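Local coordinates for protein imidazoleglycerol-phosphate dehydratase (Staphylococcus aureus subsp. aureus, PDB 2AE8) that catalyses the manganese-dependent dehydration of imidazoleglycerol phosphate to imidazoleacetol phosphate, the sixth step of histidine biosynthesis, at residues L43-S48 and G102-E107; D50-H55 and G75-I80; V132-S137 and L174-D179. All coordinates share one frame; numbering follows the deposited sequence.

Interaction 1: residues L43-S48 and G102-E107; sequences LNISIS and GQLLLE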
ATOM      1  N   LEU B  43       6.430  37.632  43.020  1.00 44.60           N
ATOM      2  CA  LEU B  43       7.695  36.911  43.072  1.00 43.46           C
ATOM      3  C   LEU B  43       8.825  37.806  43.559  1.00 42.09           C
ATOM      4  O   LEU B  43       8.916  38.970  43.180  1.00 41.55           O
ATOM      5  CB  LEU B  43       8.077  36.397  41.681  1.00 43.67           C
ATOM      6  CG  LEU B  43       7.545  35.144  40.983  1.00 44.51           C
ATOM      7  CD1 LEU B  43       6.049  35.027  41.012  1.00 45.07           C
ATOM      8  CD2 LEU B  43       8.026  35.222  39.542  1.00 43.96           C
ATOM      9  N   ASN B  44       9.695  37.236  44.381  1.00 40.72           N
ATOM     10  CA  ASN B  44      10.936  37.885  44.762  1.00 39.74           C
ATOM     11  C   ASN B  44      12.071  36.906  44.519  1.00 38.14           C
ATOM     12  O   ASN B  44      12.121  35.838  45.135  1.00 37.62           O
ATOM     13  CB  ASN B  44      10.881  38.316  46.227  1.00 40.33           C
ATOM     14  CG  ASN B  44      12.014  39.255  46.610  1.00 42.53           C
ATOM     15  OD1 ASN B  44      12.888  39.578  45.799  1.00 44.33           O
ATOM     16  ND2 ASN B  44      12.005  39.692  47.867  1.00 43.40           N
ATOM     17  N   ILE B  45      12.963  37.257  43.601  1.00 36.56           N
ATOM     18  CA  ILE B  45      13.986  36.317  43.162  1.00 35.85           C
ATOM     19  C   ILE B  45      15.353  36.965  43.083  1.00 35.40           C
ATOM     20  O   ILE B  45      15.485  38.081  42.596  1.00 34.76           O
ATOM     21  CB  ILE B  45      13.626  35.687  41.779  1.00 35.00           C
ATOM     22  CG1 ILE B  45      12.280  34.968  41.868  1.00 35.90           C
ATOM     23  CG2 ILE B  45      14.732  34.745  41.294  1.00 35.22           C
ATOM     24  CD1 ILE B  45      11.676  34.539  40.534  1.00 35.98           C
ATOM     25  N   SER B  46      16.360  36.245  43.565  1.00 35.34           N
ATOM     26  CA  SER B  46      17.739  36.635  43.379  1.00 35.91           C
ATOM     27  C   SER B  46      18.527  35.454  42.870  1.00 36.01           C
ATOM     28  O   SER B  46      18.269  34.319  43.259  1.00 35.86           O
ATOM     29  CB  SER B  46      18.368  37.122  44.696  1.00 36.03           C
ATOM     30  OG  SER B  46      18.466  36.063  45.643  1.00 37.08           O
ATOM     31  N   ILE B  47      19.515  35.749  42.036  1.00 36.56           N
ATOM     32  CA  ILE B  47      20.459  34.766  41.555  1.00 37.75           C
ATOM     33  C   ILE B  47      21.891  35.271  41.793  1.00 38.95           C
ATOM     34  O   ILE B  47      22.140  36.473  41.735  1.00 38.38           O
ATOM     35  CB  ILE B  47      20.201  34.446  40.053  1.00 37.67           C
ATOM     36  CG1 ILE B  47      20.940  33.173  39.621  1.00 38.35           C
ATOM     37  CG2 ILE B  47      20.539  35.645  39.152  1.00 36.74           C
ATOM     38  CD1 ILE B  47      20.385  32.554  38.328  1.00 37.58           C
ATOM     39  N   SER B  48      22.815  34.352  42.055  1.00 40.89           N
ATOM     40  CA  SER B  48      24.220  34.710  42.260  1.00 43.17           C
ATOM     41  C   SER B  48      25.162  33.592  41.837  1.00 44.61           C
ATOM     42  O   SER B  48      24.868  32.420  42.070  1.00 44.54           O
ATOM     43  CB  SER B  48      24.464  35.058  43.732  1.00 42.97           C
ATOM     44  OG  SER B  48      25.746  35.617  43.891  1.00 44.62           O
ATOM     45  N   GLY B 102      15.392  34.228  33.484  1.00 28.63           N
ATOM     46  CA  GLY B 102      16.011  34.591  32.206  1.00 28.90           C
ATOM     47  C   GLY B 102      16.541  36.023  32.218  1.00 29.54           C
ATOM     48  O   GLY B 102      17.660  36.280  31.762  1.00 29.23           O
ATOM     49  N   GLN B 103      15.732  36.944  32.743  1.00 30.17           N
ATOM     50  CA  GLN B 103      16.085  38.366  32.810  1.00 31.38           C
ATOM     51  C   GLN B 103      17.296  38.605  33.725  1.00 31.35           C
ATOM     52  O   GLN B 103      18.200  39.378  33.387  1.00 32.07           O
ATOM     53  CB  GLN B 103      14.886  39.196  33.293  1.00 31.45           C
ATOM     54  CG  GLN B 103      13.823  39.430  32.214  1.00 32.84           C
ATOM     55  CD  GLN B 103      12.536  40.039  32.754  1.00 32.31           C
ATOM     56  OE1 GLN B 103      12.278  40.040  33.960  1.00 34.77           O
ATOM     57  NE2 GLN B 103      11.712  40.528  31.857  1.00 34.69           N
ATOM     58  N   LEU B 104      17.322  37.929  34.869  1.00 30.89           N
ATOM     59  CA  LEU B 104      18.457  38.047  35.792  1.00 30.44           C
ATOM     60  C   LEU B 104      19.710  37.435  35.193  1.00 30.51           C
ATOM     61  O   LEU B 104      20.818  37.978  35.343  1.00 29.95           O
ATOM     62  CB  LEU B 104      18.124  37.424  37.149  1.00 30.04           C
ATOM     63  CG  LEU B 104      16.997  38.136  37.899  1.00 29.44           C
ATOM     64  CD1 LEU B 104      16.648  37.338  39.155  1.00 27.45           C
ATOM     65  CD2 LEU B 104      17.346  39.618  38.233  1.00 29.99           C
ATOM     66  N   LEU B 105      19.542  36.325  34.466  1.00 30.70           N
ATOM     67  CA  LEU B 105      20.679  35.719  33.777  1.00 30.25           C
ATOM     68  C   LEU B 105      21.283  36.687  32.775  1.00 29.93           C
ATOM     69  O   LEU B 105      22.510  36.783  32.660  1.00 29.75           O
ATOM     70  CB  LEU B 105      20.304  34.391  33.096  1.00 30.62           C
ATOM     71  CG  LEU B 105      20.212  33.156  33.998  1.00 31.24           C
ATOM     72  CD1 LEU B 105      19.736  31.900  33.192  1.00 29.90           C
ATOM     73  CD2 LEU B 105      21.548  32.895  34.664  1.00 28.38           C
ATOM     74  N   LEU B 106      20.425  37.401  32.052  1.00 30.54           N
ATOM     75  CA  LEU B 106      20.911  38.361  31.061  1.00 30.92           C
ATOM     76  C   LEU B 106      21.734  39.448  31.767  1.00 32.03           C
ATOM     77  O   LEU B 106      22.832  39.779  31.328  1.00 31.35           O
ATOM     78  CB  LEU B 106      19.764  38.972  30.253  1.00 30.92           C
ATOM     79  CG  LEU B 106      20.178  39.987  29.174  1.00 29.09           C
ATOM     80  CD1 LEU B 106      21.250  39.434  28.205  1.00 29.27           C
ATOM     81  CD2 LEU B 106      18.979  40.503  28.411  1.00 31.33           C
ATOM     82  N   GLU B 107      21.222  39.956  32.885  1.00 33.46           N
ATOM     83  CA  GLU B 107      21.979  40.935  33.684  1.00 35.94           C
ATOM     84  C   GLU B 107      23.338  40.400  34.078  1.00 36.41           C
ATOM     85  O   GLU B 107      24.349  41.066  33.866  1.00 37.09           O
ATOM     86  CB  GLU B 107      21.176  41.391  34.906  1.00 36.55           C
ATOM     87  CG  GLU B 107      19.993  42.266  34.516  1.00 40.28           C
ATOM     88  CD  GLU B 107      20.330  43.222  33.369  1.00 46.11           C
ATOM     89  OE1 GLU B 107      21.325  43.982  33.491  1.00 48.05           O
ATOM     90  OE2 GLU B 107      19.605  43.211  32.341  1.00 47.11           O
TER
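Strand 43-48, with Ile45 and Ile47 directed at Leu104, passes the helical segment 102-107 at an axis separation of 8.9 Å and an angle of 36°, and the backbones come closest between Ile47 CA and Leu104 CA, 6.9 Å apart. This is helix-on-sheet packing within one α/β half-domain of the enzyme: helix 90-111 lies across the face of the sheet that bears Ile45 and Ile47, while Ser46 points off the other way. No hydrogen bond crosses the contact; it is made by apolar side chains, with one leucine methyl also resting on the strand backbone. Leu104 fits between the two isoleucines. Its CB carries the tighter contact, 3.6 Å from Ile47 CG2, with the two side chains sliding past each other in opposite directions. Farther out, its CD1 reaches the strand backbone, 3.7 Å from Ile45 O, and rests beside the isoleucine's branch methyl, 3.9 Å from Ile45 CG2. Around these residues, Leu76, Leu78 and Ile80 from the neighbouring strand region and Val100 and Met108 from the same helix continue the buried apolar layer. With CG1 anti to the backbone N (chi1 -166°), the longer arm of Ile47 is carried past Leu104 to the next helix residue. There it crosses the Leu105 side chain at about a right angle, placing Ile47 CD1 3.9 Å from Leu105 CD2.

Interaction 2: residues D50-H55 and G75-I80; sequences DQSPSH and GLSLNI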
ATOM      1  N   ASP B  50      27.876  32.593  43.164  1.00 52.90           N
ATOM      2  CA  ASP B  50      28.742  32.213  44.263  1.00 54.31           C
ATOM      3  C   ASP B  50      28.265  30.857  44.772  1.00 55.12           C
ATOM      4  O   ASP B  50      27.600  30.110  44.030  1.00 55.37           O
ATOM      5  CB  ASP B  50      28.751  33.289  45.361  1.00 54.68           C
ATOM      6  CG  ASP B  50      27.419  33.421  46.085  1.00 56.26           C
ATOM      7  OD1 ASP B  50      26.485  32.624  45.820  1.00 57.32           O
ATOM      8  OD2 ASP B  50      27.310  34.326  46.946  1.00 58.08           O
ATOM      9  N   GLN B  51      28.575  30.537  46.026  1.00 55.64           N
ATOM     10  CA  GLN B  51      28.152  29.256  46.565  1.00 56.08           C
ATOM     11  C   GLN B  51      27.351  29.330  47.871  1.00 55.51           C
ATOM     12  O   GLN B  51      27.435  28.445  48.723  1.00 55.99           O
ATOM     13  CB  GLN B  51      29.340  28.290  46.653  1.00 56.74           C
ATOM     14  CG  GLN B  51      28.976  26.850  46.251  1.00 59.33           C
ATOM     15  CD  GLN B  51      27.775  26.791  45.313  1.00 62.25           C
ATOM     16  OE1 GLN B  51      27.922  26.779  44.085  1.00 64.03           O
ATOM     17  NE2 GLN B  51      26.576  26.775  45.892  1.00 64.34           N
ATOM     18  N   SER B  52      26.545  30.378  47.995  1.00 54.60           N
ATOM     19  CA  SER B  52      25.625  30.536  49.112  1.00 53.73           C
ATOM     20  C   SER B  52      24.432  29.567  49.017  1.00 53.04           C
ATOM     21  O   SER B  52      24.056  29.152  47.913  1.00 53.46           O
ATOM     22  CB  SER B  52      25.123  31.976  49.149  1.00 53.81           C
ATOM     23  OG  SER B  52      24.730  32.390  47.853  1.00 54.26           O
ATOM     24  N   PRO B  53      23.841  29.192  50.170  1.00 52.01           N
ATOM     25  CA  PRO B  53      22.652  28.326  50.164  1.00 50.94           C
ATOM     26  C   PRO B  53      21.487  28.902  49.360  1.00 49.54           C
ATOM     27  O   PRO B  53      21.299  30.121  49.325  1.00 49.95           O
ATOM     28  CB  PRO B  53      22.276  28.220  51.653  1.00 51.07           C
ATOM     29  CG  PRO B  53      23.015  29.336  52.335  1.00 51.84           C
ATOM     30  CD  PRO B  53      24.268  29.520  51.543  1.00 52.12           C
ATOM     31  N   SER B  54      20.726  28.026  48.706  1.00 47.85           N
ATOM     32  CA  SER B  54      19.548  28.436  47.946  1.00 46.04           C
ATOM     33  C   SER B  54      18.309  28.212  48.770  1.00 44.71           C
ATOM     34  O   SER B  54      18.226  27.236  49.508  1.00 44.70           O
ATOM     35  CB  SER B  54      19.434  27.644  46.639  1.00 45.95           C
ATOM     36  OG  SER B  54      20.425  28.050  45.709  1.00 46.37           O
ATOM     37  N   HIS B  55      17.347  29.117  48.641  1.00 43.40           N
ATOM     38  CA  HIS B  55      16.052  28.959  49.290  1.00 42.92           C
ATOM     39  C   HIS B  55      14.974  29.080  48.228  1.00 41.48           C
ATOM     40  O   HIS B  55      14.714  30.169  47.724  1.00 41.44           O
ATOM     41  CB  HIS B  55      15.834  30.010  50.386  1.00 43.32           C
ATOM     42  CG  HIS B  55      14.400  30.154  50.800  1.00 45.74           C
ATOM     43  ND1 HIS B  55      13.821  29.361  51.769  1.00 48.48           N
ATOM     44  CD2 HIS B  55      13.426  30.991  50.370  1.00 48.12           C
ATOM     45  CE1 HIS B  55      12.554  29.705  51.921  1.00 49.47           C
ATOM     46  NE2 HIS B  55      12.289  30.694  51.084  1.00 49.37           N
ATOM     47  N   GLY B  75      25.874  25.794  39.422  1.00 35.25           N
ATOM     48  CA  GLY B  75      26.723  26.540  40.359  1.00 36.56           C
ATOM     49  C   GLY B  75      26.141  27.879  40.794  1.00 37.26           C
ATOM     50  O   GLY B  75      26.791  28.639  41.525  1.00 38.26           O
ATOM     51  N   LEU B  76      24.924  28.188  40.350  1.00 37.35           N
ATOM     52  CA  LEU B  76      24.285  29.459  40.696  1.00 37.25           C
ATOM     53  C   LEU B  76      23.340  29.314  41.875  1.00 38.11           C
ATOM     54  O   LEU B  76      22.615  28.325  41.975  1.00 38.15           O
ATOM     55  CB  LEU B  76      23.532  30.045  39.498  1.00 36.96           C
ATOM     56  CG  LEU B  76      24.295  30.126  38.170  1.00 36.30           C
ATOM     57  CD1 LEU B  76      23.344  30.443  37.037  1.00 36.19           C
ATOM     58  CD2 LEU B  76      25.415  31.158  38.245  1.00 37.04           C
ATOM     59  N   SER B  77      23.331  30.313  42.755  1.00 37.87           N
ATOM     60  CA  SER B  77      22.455  30.302  43.914  1.00 38.08           C
ATOM     61  C   SER B  77      21.153  31.001  43.585  1.00 37.77           C
ATOM     62  O   SER B  77      21.147  32.134  43.095  1.00 37.70           O
ATOM     63  CB  SER B  77      23.134  30.981  45.112  1.00 38.39           C
ATOM     64  OG  SER B  77      24.470  30.508  45.225  1.00 41.49           O
ATOM     65  N   LEU B  78      20.055  30.319  43.854  1.00 37.55           N
ATOM     66  CA  LEU B  78      18.740  30.881  43.640  1.00 38.53           C
ATOM     67  C   LEU B  78      18.019  31.071  44.951  1.00 39.04           C
ATOM     68  O   LEU B  78      18.001  30.178  45.801  1.00 39.04           O
ATOM     69  CB  LEU B  78      17.890  29.947  42.766  1.00 38.26           C
ATOM     70  CG  LEU B  78      17.667  30.247  41.298  1.00 38.52           C
ATOM     71  CD1 LEU B  78      16.819  29.124  40.694  1.00 38.39           C
ATOM     72  CD2 LEU B  78      16.975  31.592  41.114  1.00 36.62           C
ATOM     73  N   ASN B  79      17.408  32.232  45.107  1.00 40.01           N
ATOM     74  CA  ASN B  79      16.476  32.435  46.190  1.00 40.96           C
ATOM     75  C   ASN B  79      15.164  32.931  45.641  1.00 41.31           C
ATOM     76  O   ASN B  79      15.092  33.994  45.033  1.00 41.42           O
ATOM     77  CB  ASN B  79      17.053  33.363  47.259  1.00 41.12           C
ATOM     78  CG  ASN B  79      18.203  32.720  47.998  1.00 42.02           C
ATOM     79  OD1 ASN B  79      18.001  32.050  49.000  1.00 43.47           O
ATOM     80  ND2 ASN B  79      19.407  32.855  47.459  1.00 44.01           N
ATOM     81  N   ILE B  80      14.128  32.131  45.847  1.00 41.89           N
ATOM     82  CA  ILE B  80      12.831  32.433  45.288  1.00 42.64           C
ATOM     83  C   ILE B  80      11.787  32.468  46.377  1.00 43.93           C
ATOM     84  O   ILE B  80      11.661  31.541  47.170  1.00 43.29           O
ATOM     85  CB  ILE B  80      12.415  31.408  44.199  1.00 42.36           C
ATOM     86  CG1 ILE B  80      13.477  31.347  43.088  1.00 41.56           C
ATOM     87  CG2 ILE B  80      11.031  31.755  43.644  1.00 41.70           C
ATOM     88  CD1 ILE B  80      13.185  30.350  41.970  1.00 41.72           C
TER
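The amide of Asn79 presents OD1 to the backbone of His55, and both His55 N, at 3.0 Å, and His55 CB, at 3.3 Å, lie close to it. The first is a weak, bent hydrogen bond, shared with an equally weak one from His55 N to Leu78 O. Asn79 OD1 and Ile80 O lie obliquely to the imidazole, His55 CD2 being 3.7 Å from Ile80 O, and its NE2 bonds to Glu81. A third flat group, the Asp50 carboxylate, takes two donors on one face: Ser52 OG meets OD1 on the syn side, near the plane, whereas Ser52 N comes from above it and closes an Asx turn. Ser77 OG adds a link from the strand, 3.0 Å from both Asp50 OD1 and Ser52 O, and which of the two receives its proton is not settled. Between these ends, Ser54 OG turns beside its own backbone N (chi1 -72°) and accepts from Leu78 N at 3.0 Å. Ile80 N then donates to His55 O at 2.8 Å. Serine and asparagine side chains thus tie the loop to the strand edge until His55 pairs in parallel with Asn79, the strand pairing produced by a β-α-β crossover, here made through helix 61-74.

Interaction 3: residues V132-S137 and L174-D179; sequences VVVDIS and LTTHID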
ATOM      1  N   VAL B 132      21.717  18.696  26.041  1.00 22.95           N
ATOM      2  CA  VAL B 132      21.405  20.123  25.943  1.00 23.68           C
ATOM      3  C   VAL B 132      22.648  20.873  25.496  1.00 24.32           C
ATOM      4  O   VAL B 132      23.744  20.637  26.016  1.00 24.64           O
ATOM      5  CB  VAL B 132      20.835  20.693  27.237  1.00 23.72           C
ATOM      6  CG1 VAL B 132      20.587  22.191  27.086  1.00 22.29           C
ATOM      7  CG2 VAL B 132      19.518  19.956  27.602  1.00 24.03           C
ATOM      8  N   VAL B 133      22.451  21.758  24.525  1.00 24.94           N
ATOM      9  CA  VAL B 133      23.503  22.583  23.940  1.00 25.93           C
ATOM     10  C   VAL B 133      23.102  24.025  24.196  1.00 27.26           C
ATOM     11  O   VAL B 133      22.015  24.433  23.802  1.00 26.73           O
ATOM     12  CB  VAL B 133      23.623  22.360  22.389  1.00 26.40           C
ATOM     13  CG1 VAL B 133      24.632  23.327  21.779  1.00 24.28           C
ATOM     14  CG2 VAL B 133      24.015  20.901  22.073  1.00 25.11           C
ATOM     15  N   VAL B 134      23.959  24.790  24.874  1.00 28.53           N
ATOM     16  CA  VAL B 134      23.700  26.236  25.015  1.00 29.13           C
ATOM     17  C   VAL B 134      24.808  27.116  24.466  1.00 29.96           C
ATOM     18  O   VAL B 134      25.996  26.788  24.557  1.00 30.00           O
ATOM     19  CB  VAL B 134      23.175  26.720  26.439  1.00 30.58           C
ATOM     20  CG1 VAL B 134      22.788  25.595  27.386  1.00 29.35           C
ATOM     21  CG2 VAL B 134      24.061  27.819  27.094  1.00 29.14           C
ATOM     22  N   ASP B 135      24.394  28.203  23.835  1.00 30.15           N
ATOM     23  CA  ASP B 135      25.310  29.198  23.339  1.00 31.03           C
ATOM     24  C   ASP B 135      24.850  30.524  23.925  1.00 30.86           C
ATOM     25  O   ASP B 135      23.744  30.989  23.625  1.00 30.11           O
ATOM     26  CB  ASP B 135      25.289  29.232  21.802  1.00 31.22           C
ATOM     27  CG  ASP B 135      26.166  30.343  21.213  1.00 33.86           C
ATOM     28  OD1 ASP B 135      26.819  31.079  21.986  1.00 33.97           O
ATOM     29  OD2 ASP B 135      26.192  30.486  19.967  1.00 35.88           O
ATOM     30  N   ILE B 136      25.689  31.117  24.781  1.00 30.51           N
ATOM     31  CA  ILE B 136      25.439  32.489  25.257  1.00 30.48           C
ATOM     32  C   ILE B 136      25.769  33.419  24.084  1.00 30.66           C
ATOM     33  O   ILE B 136      26.853  33.997  24.013  1.00 30.60           O
ATOM     34  CB  ILE B 136      26.273  32.830  26.516  1.00 30.43           C
ATOM     35  CG1 ILE B 136      26.030  31.797  27.624  1.00 30.44           C
ATOM     36  CG2 ILE B 136      25.943  34.234  27.022  1.00 29.97           C
ATOM     37  CD1 ILE B 136      26.975  31.956  28.856  1.00 31.98           C
ATOM     38  N   SER B 137      24.824  33.531  23.152  1.00 30.52           N
ATOM     39  CA  SER B 137      25.045  34.162  21.862  1.00 30.70           C
ATOM     40  C   SER B 137      24.469  35.564  21.764  1.00 31.09           C
ATOM     41  O   SER B 137      24.865  36.348  20.893  1.00 30.64           O
ATOM     42  CB  SER B 137      24.371  33.322  20.779  1.00 31.47           C
ATOM     43  OG  SER B 137      22.984  33.262  21.047  1.00 30.08           O
ATOM     44  N   LEU B 174      19.747  33.385  25.209  1.00 26.55           N
ATOM     45  CA  LEU B 174      20.573  32.219  24.861  1.00 26.34           C
ATOM     46  C   LEU B 174      20.040  31.562  23.595  1.00 26.03           C
ATOM     47  O   LEU B 174      18.851  31.664  23.296  1.00 25.90           O
ATOM     48  CB  LEU B 174      20.547  31.152  25.980  1.00 26.10           C
ATOM     49  CG  LEU B 174      20.758  31.624  27.421  1.00 26.89           C
ATOM     50  CD1 LEU B 174      20.438  30.493  28.405  1.00 27.40           C
ATOM     51  CD2 LEU B 174      22.190  32.139  27.624  1.00 28.02           C
ATOM     52  N   THR B 175      20.923  30.910  22.849  1.00 26.85           N
ATOM     53  CA  THR B 175      20.484  29.944  21.838  1.00 27.35           C
ATOM     54  C   THR B 175      20.630  28.581  22.515  1.00 27.74           C
ATOM     55  O   THR B 175      21.722  28.242  23.008  1.00 28.10           O
ATOM     56  CB  THR B 175      21.341  30.007  20.558  1.00 27.66           C
ATOM     57  OG1 THR B 175      21.257  31.320  19.991  1.00 28.58           O
ATOM     58  CG2 THR B 175      20.838  28.998  19.520  1.00 27.84           C
ATOM     59  N   THR B 176      19.547  27.814  22.575  1.00 26.44           N
ATOM     60  CA  THR B 176      19.570  26.526  23.295  1.00 26.17           C
ATOM     61  C   THR B 176      18.853  25.434  22.496  1.00 26.28           C
ATOM     62  O   THR B 176      17.759  25.667  21.997  1.00 26.15           O
ATOM     63  CB  THR B 176      18.938  26.672  24.704  1.00 25.93           C
ATOM     64  OG1 THR B 176      19.724  27.594  25.477  1.00 25.95           O
ATOM     65  CG2 THR B 176      18.874  25.327  25.447  1.00 24.88           C
ATOM     66  N   HIS B 177      19.494  24.269  22.361  1.00 25.43           N
ATOM     67  CA  HIS B 177      18.849  23.084  21.788  1.00 24.84           C
ATOM     68  C   HIS B 177      18.721  22.024  22.872  1.00 25.04           C
ATOM     69  O   HIS B 177      19.724  21.584  23.439  1.00 24.52           O
ATOM     70  CB  HIS B 177      19.650  22.541  20.592  1.00 24.31           C
ATOM     71  CG  HIS B 177      19.496  23.364  19.337  1.00 24.60           C
ATOM     72  ND1 HIS B 177      19.029  22.835  18.155  1.00 25.57           N
ATOM     73  CD2 HIS B 177      19.726  24.677  19.092  1.00 24.63           C
ATOM     74  CE1 HIS B 177      18.970  23.783  17.235  1.00 24.90           C
ATOM     75  NE2 HIS B 177      19.401  24.909  17.777  1.00 26.99           N
ATOM     76  N   ILE B 178      17.481  21.617  23.142  1.00 24.53           N
ATOM     77  CA  ILE B 178      17.197  20.542  24.085  1.00 24.48           C
ATOM     78  C   ILE B 178      16.686  19.325  23.305  1.00 24.66           C
ATOM     79  O   ILE B 178      15.722  19.433  22.535  1.00 24.01           O
ATOM     80  CB  ILE B 178      16.148  20.989  25.134  1.00 23.97           C
ATOM     81  CG1 ILE B 178      16.740  22.098  26.037  1.00 24.93           C
ATOM     82  CG2 ILE B 178      15.640  19.784  25.934  1.00 24.19           C
ATOM     83  CD1 ILE B 178      15.772  22.691  27.033  1.00 25.38           C
ATOM     84  N   ASP B 179      17.332  18.181  23.514  1.00 24.37           N
ATOM     85  CA  ASP B 179      16.995  16.953  22.789  1.00 25.32           C
ATOM     86  C   ASP B 179      16.881  15.785  23.767  1.00 25.81           C
ATOM     87  O   ASP B 179      17.833  15.481  24.492  1.00 25.85           O
ATOM     88  CB  ASP B 179      18.086  16.613  21.756  1.00 25.36           C
ATOM     89  CG  ASP B 179      17.959  17.418  20.463  1.00 27.25           C
ATOM     90  OD1 ASP B 179      17.012  17.138  19.694  1.00 28.56           O
ATOM     91  OD2 ASP B 179      18.819  18.304  20.179  1.00 27.49           O
TER
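Val132 and Ile178 stand side by side and point the same way from two antiparallel strands, their closest approach being Val132 CG2 to Ile178 CG1 at 3.8 Å. The other branch of the valine, CG1, lies anti to the backbone N (chi1 178°) and reaches along the partner strand to Thr176 CG2, 3.9 Å away. Val134 and Thr176 repeat this side-by-side placing on the same face, but here a hydroxyl meets hydrocarbon: Thr176 OG1 sits 3.7 Å from Val134 CB, and this buried oxygen has no polar partner in the model. The row ends with Ile136 and Leu174, which also lie alongside each other, Ile136 CG1 touching Leu174 CD2. Helix 186-205 packs on Val132, Val134 and Ile136 of this row, and helix 159-171 on Thr176 and Ile178.

The reverse face holds Val133, Asp135, Thr175 and His177, whose backbones form two hydrogen-bonded pairs. Val133 N to His177 O and His177 N to Val133 O both measure 2.9 Å, and Asp135 exchanges a similar reciprocal pair with Thr175. Beyond the strand end, an inverse gamma turn centred on Ile136 brings Ser137 round, and its OG donates to Thr175 OG1 at 2.8 Å. Both hydroxyls also bond to the backbone of Arg139. Asp135 is paired with Arg117 in a salt bridge; Arg117 and Arg139 probably bind substrate, as in related enzymes. The His177 ring bonds through NE2 to Asp126 O of a second subunit, whose Pro124 packs on Val133, Asp135 and Thr175. One face thus packs on the helices and the other meets a second subunit of the 24-chain assembly, in the sheet of one duplicated half-domain of the β-α-β sandwich.

In the fold
Interactions 1 and 2 belong to the first of two similar four-stranded mixed sheets, and interaction 3 to the second, in keeping with the duplicated half-domain of this enzyme. The first two have centres 11 Å apart and touch through neighbouring strands 43-48 and 77-82, where Ser48 O and Ser77 N lie 2.7 Å apart; along the chain, interaction 2 is nested within the loop closed by interaction 1. Interaction 3 follows in series, its centre 18 Å from that of interaction 1 and 22 Å from that of interaction 2, with the chain's centre between it and interaction 2. Helices pack against both sheets, giving the layered sandwich of the subunit.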